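Local coordinates for protein ornithine carbamoyltransferase, anabolic (Campylobacter jejuni subsp. jejuni, PDB 3TPF) that catalyses the transfer of the carbamoyl group from carbamoyl phosphate to L-ornithine, giving L-citrulline on the pathway to arginine, at residues 150-155 against 240-245; 220-225 against 263-268. All coordinates share one frame; numbering follows the deposited sequence.

How the contacts relate
The two contacts lie about 9 Å apart, centre to centre, in the domain that takes up ornithine. Contact 1 packs the end of strand 148-152 against the loop 240-245, whereas contact 2 joins the loops that leave strands 217-220 and 257-260, and their segments alternate along the chain. A probable hydrogen bond of 2.9 Å from T220 OG1 to I152 O ties the two together, and M243 CB packs on Y268 O. Contact 2 contains D221 and S225, predicted to bind L-ornithine; the side chain of I152 in contact 1 is about 8 Å from that of D221. The side chain of P263, about 4 Å from that of R49, brings contact 2 beside the predicted carbamoyl phosphate site.

Contact 1 (150-155 against 240-245)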
loop_
_atom_site.group_PDB
_atom_site.type_symbol
_atom_site.label_atom_id
_atom_site.label_comp_id
_atom_site.label_asym_id
_atom_site.label_seq_id
_atom_site.Cartn_x
_atom_site.Cartn_y
_atom_site.Cartn_z
ATOM N N ALA B 150 -4.982 -33.322 17.774
ATOM C CA ALA B 150 -3.562 -33.530 18.010
ATOM C C ALA B 150 -2.796 -32.365 17.466
ATOM O O ALA B 150 -2.942 -32.011 16.301
ATOM C CB ALA B 150 -3.086 -34.784 17.301
ATOM N N PHE B 151 -1.913 -31.804 18.261
ATOM C CA PHE B 151 -1.014 -30.779 17.731
ATOM C C PHE B 151 0.398 -31.284 17.730
ATOM O O PHE B 151 0.913 -31.669 18.767
ATOM C CB PHE B 151 -1.056 -29.505 18.547
ATOM C CG PHE B 151 -0.100 -28.469 18.048
ATOM C CD1 PHE B 151 -0.525 -27.477 17.182
ATOM C CD2 PHE B 151 1.237 -28.513 18.397
ATOM C CE1 PHE B 151 0.339 -26.533 16.710
ATOM C CE2 PHE B 151 2.118 -27.568 17.931
ATOM C CZ PHE B 151 1.670 -26.583 17.091
ATOM N N ILE B 152 1.027 -31.290 16.564
ATOM C CA ILE B 152 2.414 -31.783 16.466
ATOM C C ILE B 152 3.370 -30.722 15.959
ATOM O O ILE B 152 3.193 -30.202 14.863
ATOM C CB ILE B 152 2.576 -32.969 15.526
ATOM C CG1 ILE B 152 1.964 -34.240 16.105
ATOM C CG2 ILE B 152 4.062 -33.179 15.348
ATOM C CD1 ILE B 152 0.445 -34.238 16.066
ATOM N N GLY B 153 4.377 -30.407 16.772
ATOM C CA GLY B 153 5.308 -29.345 16.403
ATOM C C GLY B 153 6.136 -28.696 17.476
ATOM O O GLY B 153 6.420 -29.289 18.470
ATOM N N ASP B 154 6.512 -27.451 17.221
ATOM C CA ASP B 154 7.301 -26.648 18.152
ATOM C C ASP B 154 6.424 -26.180 19.335
ATOM O O ASP B 154 5.196 -26.231 19.274
ATOM C CB ASP B 154 7.879 -25.412 17.426
ATOM C CG ASP B 154 9.039 -24.740 18.176
ATOM O OD1 ASP B 154 9.546 -25.267 19.192
ATOM O OD2 ASP B 154 9.414 -23.623 17.756
ATOM N N SER B 155 7.078 -25.743 20.406
ATOM C CA SER B 155 6.397 -24.979 21.481
ATOM C C SER B 155 6.265 -23.490 21.096
ATOM O O SER B 155 6.595 -22.576 21.873
ATOM C CB SER B 155 7.093 -25.144 22.829
ATOM O OG SER B 155 8.103 -24.134 22.985
ATOM N N GLU B 240 13.389 -34.973 14.210
ATOM C CA GLU B 240 13.565 -36.125 13.299
ATOM C C GLU B 240 12.252 -36.889 13.056
ATOM O O GLU B 240 11.734 -36.925 11.916
ATOM C CB GLU B 240 14.663 -37.096 13.785
ATOM C CG GLU B 240 14.333 -38.112 14.913
ATOM C CD GLU B 240 14.366 -39.616 14.477
ATOM O OE1 GLU B 240 14.049 -40.530 15.294
ATOM O OE2 GLU B 240 14.724 -39.922 13.317
ATOM N N GLY B 241 11.714 -37.476 14.126
ATOM C CA GLY B 241 10.533 -38.352 14.014
ATOM C C GLY B 241 9.216 -37.648 13.734
ATOM O O GLY B 241 8.177 -38.283 13.582
ATOM N N PHE B 242 9.263 -36.337 13.617
ATOM C CA PHE B 242 8.039 -35.536 13.785
ATOM C C PHE B 242 7.251 -35.175 12.532
ATOM O O PHE B 242 6.190 -34.580 12.608
ATOM C CB PHE B 242 8.335 -34.303 14.623
ATOM C CG PHE B 242 8.457 -34.615 16.078
ATOM C CD1 PHE B 242 7.409 -34.379 16.933
ATOM C CD2 PHE B 242 9.598 -35.213 16.581
ATOM C CE1 PHE B 242 7.515 -34.679 18.276
ATOM C CE2 PHE B 242 9.713 -35.513 17.920
ATOM C CZ PHE B 242 8.668 -35.247 18.776
HETATM N N MSE B 243 7.739 -35.544 11.383
HETATM C CA MSE B 243 7.003 -35.186 10.177
HETATM C C MSE B 243 5.666 -35.851 10.186
HETATM O O MSE B 243 5.557 -36.964 10.655
HETATM C CB MSE B 243 7.781 -35.671 8.963
HETATM C CG MSE B 243 6.919 -35.702 7.717
HETATM SE SE MSE B 243 8.100 -35.948 6.161
HETATM C CE MSE B 243 9.295 -37.461 6.681
ATOM N N ILE B 244 4.658 -35.179 9.637
ATOM C CA ILE B 244 3.378 -35.823 9.311
ATOM C C ILE B 244 3.400 -36.422 7.914
ATOM O O ILE B 244 3.563 -35.726 6.908
ATOM C CB ILE B 244 2.191 -34.890 9.355
ATOM C CG1 ILE B 244 2.083 -34.259 10.736
ATOM C CG2 ILE B 244 0.934 -35.629 8.996
ATOM C CD1 ILE B 244 2.083 -35.251 11.895
ATOM N N ASP B 245 3.311 -37.738 7.876
ATOM C CA ASP B 245 3.347 -38.482 6.640
ATOM C C ASP B 245 2.221 -39.507 6.652
ATOM O O ASP B 245 1.438 -39.547 7.594
ATOM C CB ASP B 245 4.741 -39.112 6.371
ATOM C CG ASP B 245 5.263 -40.025 7.503
ATOM O OD1 ASP B 245 6.397 -40.544 7.307
ATOM O OD2 ASP B 245 4.580 -40.255 8.528
#
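I152 meets the edge of the F242 ring with its CG2 methyl, which lies close to the ring plane, 3.9 Å from F242 CD1. The two side chains run at a slant to one another, so the beta-branch methyl of the isoleucine abuts the rim of the phenyl group rather than lying on its face. The same methyl also reaches the phenylalanine backbone, with I152 CG2 3.7 Å from F242 O. This approach follows from the isoleucine rotamer: CG2 is anti to the backbone N while CG1 stands beside it (chi1 -71°). A second, looser apolar contact is made by I244, whose CD1 comes within 4.3 Å of I152 CB. The start of the I244 side chain does not aim at I152, but its bent end (chi2 -52°) turns back that way, and it also touches V218 and T220 of the adjacent strand. I152 is the last residue of strand 148-152, the middle strand of the five-stranded parallel sheet of the Rossmann-type ornithine-binding domain, with strand order 3-2-1-4-5. The I152 side chain therefore projects from the sheet onto the loop that links helices 232-238 and 246-251. That loop has polar fixings of its own: K208 NZ is hydrogen-bonded to the carbonyl oxygens of both G241 and M243, and D245, the N-cap of helix 246-251, takes the backbone N-H of A248 on its OD2. Beyond I152 the chain leaves the sheet through G153, and D154 OD2 has a weak hydrogen bond with S225 OG.

Contact 2 (220-225 against 263-268); sequences TDTWVS and PAYRGY
The Y265 ring meets T222 at its edge: T222 CB lies in the ring plane, 3.8 Å from CE2 of Y265, and the threonine methyl CG2 sits near that plane, 3.5 Å from the same CE2. These loops follow adjacent parallel strands of the Rossmann-type domain and carry two sequence motifs of ornithine carbamoyltransferases, D221 to S225 from the DxxxSMG motif and P263 from the HCLP motif, with a cis peptide before the proline. W223 sends the far end of its indole to Y268, with CH2 3.4 Å from the Y268 carbonyl carbon, while W223 CZ3 lies near the plane of the Y268 ring at its edge. The W223 and Y268 side chains cross at about a right angle, and F239 stacks on the indole. Y265 and Y268 are the first and last residues of a type II turn, closed by Y268 N to Y265 O at 3.0 Å, and G267 supplies its positive phi of 98°. R266, at the same turn, forms salt bridges with E276 and with D83 of the second subunit. Next to D221, predicted to bind L-ornithine, T222 OG1 lies between the backbone N and the carbonyl carbon (chi1 84°), which leaves CG2 anti to the carbonyl carbon, 3.4 Å from P263 O.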
loop_
_atom_site.group_PDB
_atom_site.type_symbol
_atom_site.label_atom_id
_atom_site.label_comp_id
_atom_site.label_asym_id
_atom_site.label_seq_id
_atom_site.Cartn_x
_atom_site.Cartn_y
_atom_site.Cartn_z
ATOM N N THR B 220 -0.324 -29.311 12.332
ATOM C CA THR B 220 1.101 -29.168 12.393
ATOM C C THR B 220 1.491 -27.822 11.890
ATOM O O THR B 220 0.672 -27.061 11.387
ATOM C CB THR B 220 1.813 -30.258 11.608
ATOM O OG1 THR B 220 3.186 -30.289 11.984
ATOM C CG2 THR B 220 1.702 -30.030 10.160
ATOM N N ASP B 221 2.760 -27.508 12.048
ATOM C CA ASP B 221 3.281 -26.190 11.672
ATOM C C ASP B 221 4.776 -26.248 11.429
ATOM O O ASP B 221 5.469 -27.194 11.855
ATOM C CB ASP B 221 2.989 -25.187 12.790
ATOM C CG ASP B 221 3.217 -23.713 12.375
ATOM O OD1 ASP B 221 3.374 -23.393 11.159
ATOM O OD2 ASP B 221 3.222 -22.867 13.296
ATOM N N THR B 222 5.286 -25.224 10.766
ATOM C CA THR B 222 6.730 -25.133 10.485
ATOM C C THR B 222 7.507 -25.268 11.768
ATOM O O THR B 222 7.055 -24.886 12.827
ATOM C CB THR B 222 7.133 -23.771 9.898
ATOM O OG1 THR B 222 7.319 -22.871 10.965
ATOM C CG2 THR B 222 6.012 -23.153 9.012
ATOM N N TRP B 223 8.701 -25.778 11.654
ATOM C CA TRP B 223 9.544 -26.015 12.841
ATOM C C TRP B 223 10.470 -24.865 13.114
ATOM O O TRP B 223 10.762 -24.502 14.246
ATOM C CB TRP B 223 10.401 -27.228 12.613
ATOM C CG TRP B 223 9.663 -28.499 12.454
ATOM C CD1 TRP B 223 8.483 -28.854 13.011
ATOM C CD2 TRP B 223 10.106 -29.615 11.726
ATOM N NE1 TRP B 223 8.135 -30.114 12.647
ATOM C CE2 TRP B 223 9.136 -30.618 11.867
ATOM C CE3 TRP B 223 11.252 -29.882 10.967
ATOM C CZ2 TRP B 223 9.277 -31.884 11.283
ATOM C CZ3 TRP B 223 11.384 -31.129 10.366
ATOM C CH2 TRP B 223 10.406 -32.116 10.532
ATOM N N VAL B 224 10.991 -24.342 12.026
ATOM C CA VAL B 224 11.778 -23.143 12.067
ATOM C C VAL B 224 10.780 -21.989 12.107
ATOM O O VAL B 224 10.263 -21.530 11.082
ATOM C CB VAL B 224 12.739 -23.129 10.887
ATOM C CG1 VAL B 224 13.447 -21.785 10.819
ATOM C CG2 VAL B 224 13.664 -24.309 11.074
ATOM N N SER B 225 10.537 -21.543 13.334
ATOM C CA SER B 225 9.521 -20.524 13.625
ATOM C C SER B 225 10.082 -19.111 13.390
ATOM O O SER B 225 11.205 -18.795 13.793
ATOM C CB SER B 225 8.915 -20.723 15.034
ATOM O OG SER B 225 8.108 -21.920 15.101
ATOM N N PRO B 263 2.953 -20.896 5.502
ATOM C CA PRO B 263 3.297 -21.790 4.449
ATOM C C PRO B 263 3.872 -23.113 4.962
ATOM O O PRO B 263 4.354 -23.192 6.089
ATOM C CB PRO B 263 4.448 -21.062 3.757
ATOM C CG PRO B 263 5.086 -20.283 4.861
ATOM C CD PRO B 263 3.871 -19.773 5.593
ATOM N N ALA B 264 3.928 -24.095 4.055
ATOM C CA ALA B 264 4.320 -25.454 4.373
ATOM C C ALA B 264 5.666 -25.762 3.788
ATOM O O ALA B 264 6.058 -25.196 2.791
ATOM C CB ALA B 264 3.242 -26.382 3.853
ATOM N N TYR B 265 6.404 -26.619 4.436
ATOM C CA TYR B 265 7.733 -26.984 3.916
ATOM C C TYR B 265 7.755 -28.474 3.715
ATOM O O TYR B 265 7.974 -29.238 4.629
ATOM C CB TYR B 265 8.872 -26.511 4.797
ATOM C CG TYR B 265 8.833 -25.016 4.958
ATOM C CD1 TYR B 265 9.300 -24.164 3.937
ATOM C CD2 TYR B 265 8.333 -24.442 6.129
ATOM C CE1 TYR B 265 9.260 -22.776 4.081
ATOM C CE2 TYR B 265 8.282 -23.069 6.302
ATOM C CZ TYR B 265 8.733 -22.225 5.275
ATOM O OH TYR B 265 8.692 -20.836 5.469
ATOM N N ARG B 266 7.393 -28.830 2.498
ATOM C CA ARG B 266 7.310 -30.196 2.062
ATOM C C ARG B 266 8.620 -30.810 2.300
ATOM O O ARG B 266 9.645 -30.268 1.933
ATOM C CB ARG B 266 6.968 -30.270 0.569
ATOM C CG ARG B 266 5.555 -29.814 0.239
ATOM C CD ARG B 266 5.376 -29.388 -1.194
ATOM N NE ARG B 266 4.634 -28.144 -1.182
ATOM C CZ ARG B 266 3.441 -27.963 -1.700
ATOM N NH1 ARG B 266 2.789 -28.937 -2.284
ATOM N NH2 ARG B 266 2.871 -26.777 -1.636
ATOM N N GLY B 267 8.582 -31.972 2.892
ATOM C CA GLY B 267 9.816 -32.731 3.162
ATOM C C GLY B 267 10.326 -32.545 4.583
ATOM O O GLY B 267 11.275 -33.219 5.016
ATOM N N TYR B 268 9.683 -31.626 5.298
ATOM C CA TYR B 268 10.018 -31.335 6.685
ATOM C C TYR B 268 8.839 -31.696 7.589
ATOM O O TYR B 268 8.563 -32.883 7.810
ATOM C CB TYR B 268 10.438 -29.878 6.838
ATOM C CG TYR B 268 11.607 -29.573 6.005
ATOM C CD1 TYR B 268 11.457 -29.068 4.733
ATOM C CD2 TYR B 268 12.905 -29.922 6.437
ATOM C CE1 TYR B 268 12.562 -28.859 3.922
ATOM C CE2 TYR B 268 14.008 -29.718 5.631
ATOM C CZ TYR B 268 13.835 -29.179 4.383
ATOM O OH TYR B 268 14.916 -28.960 3.584
#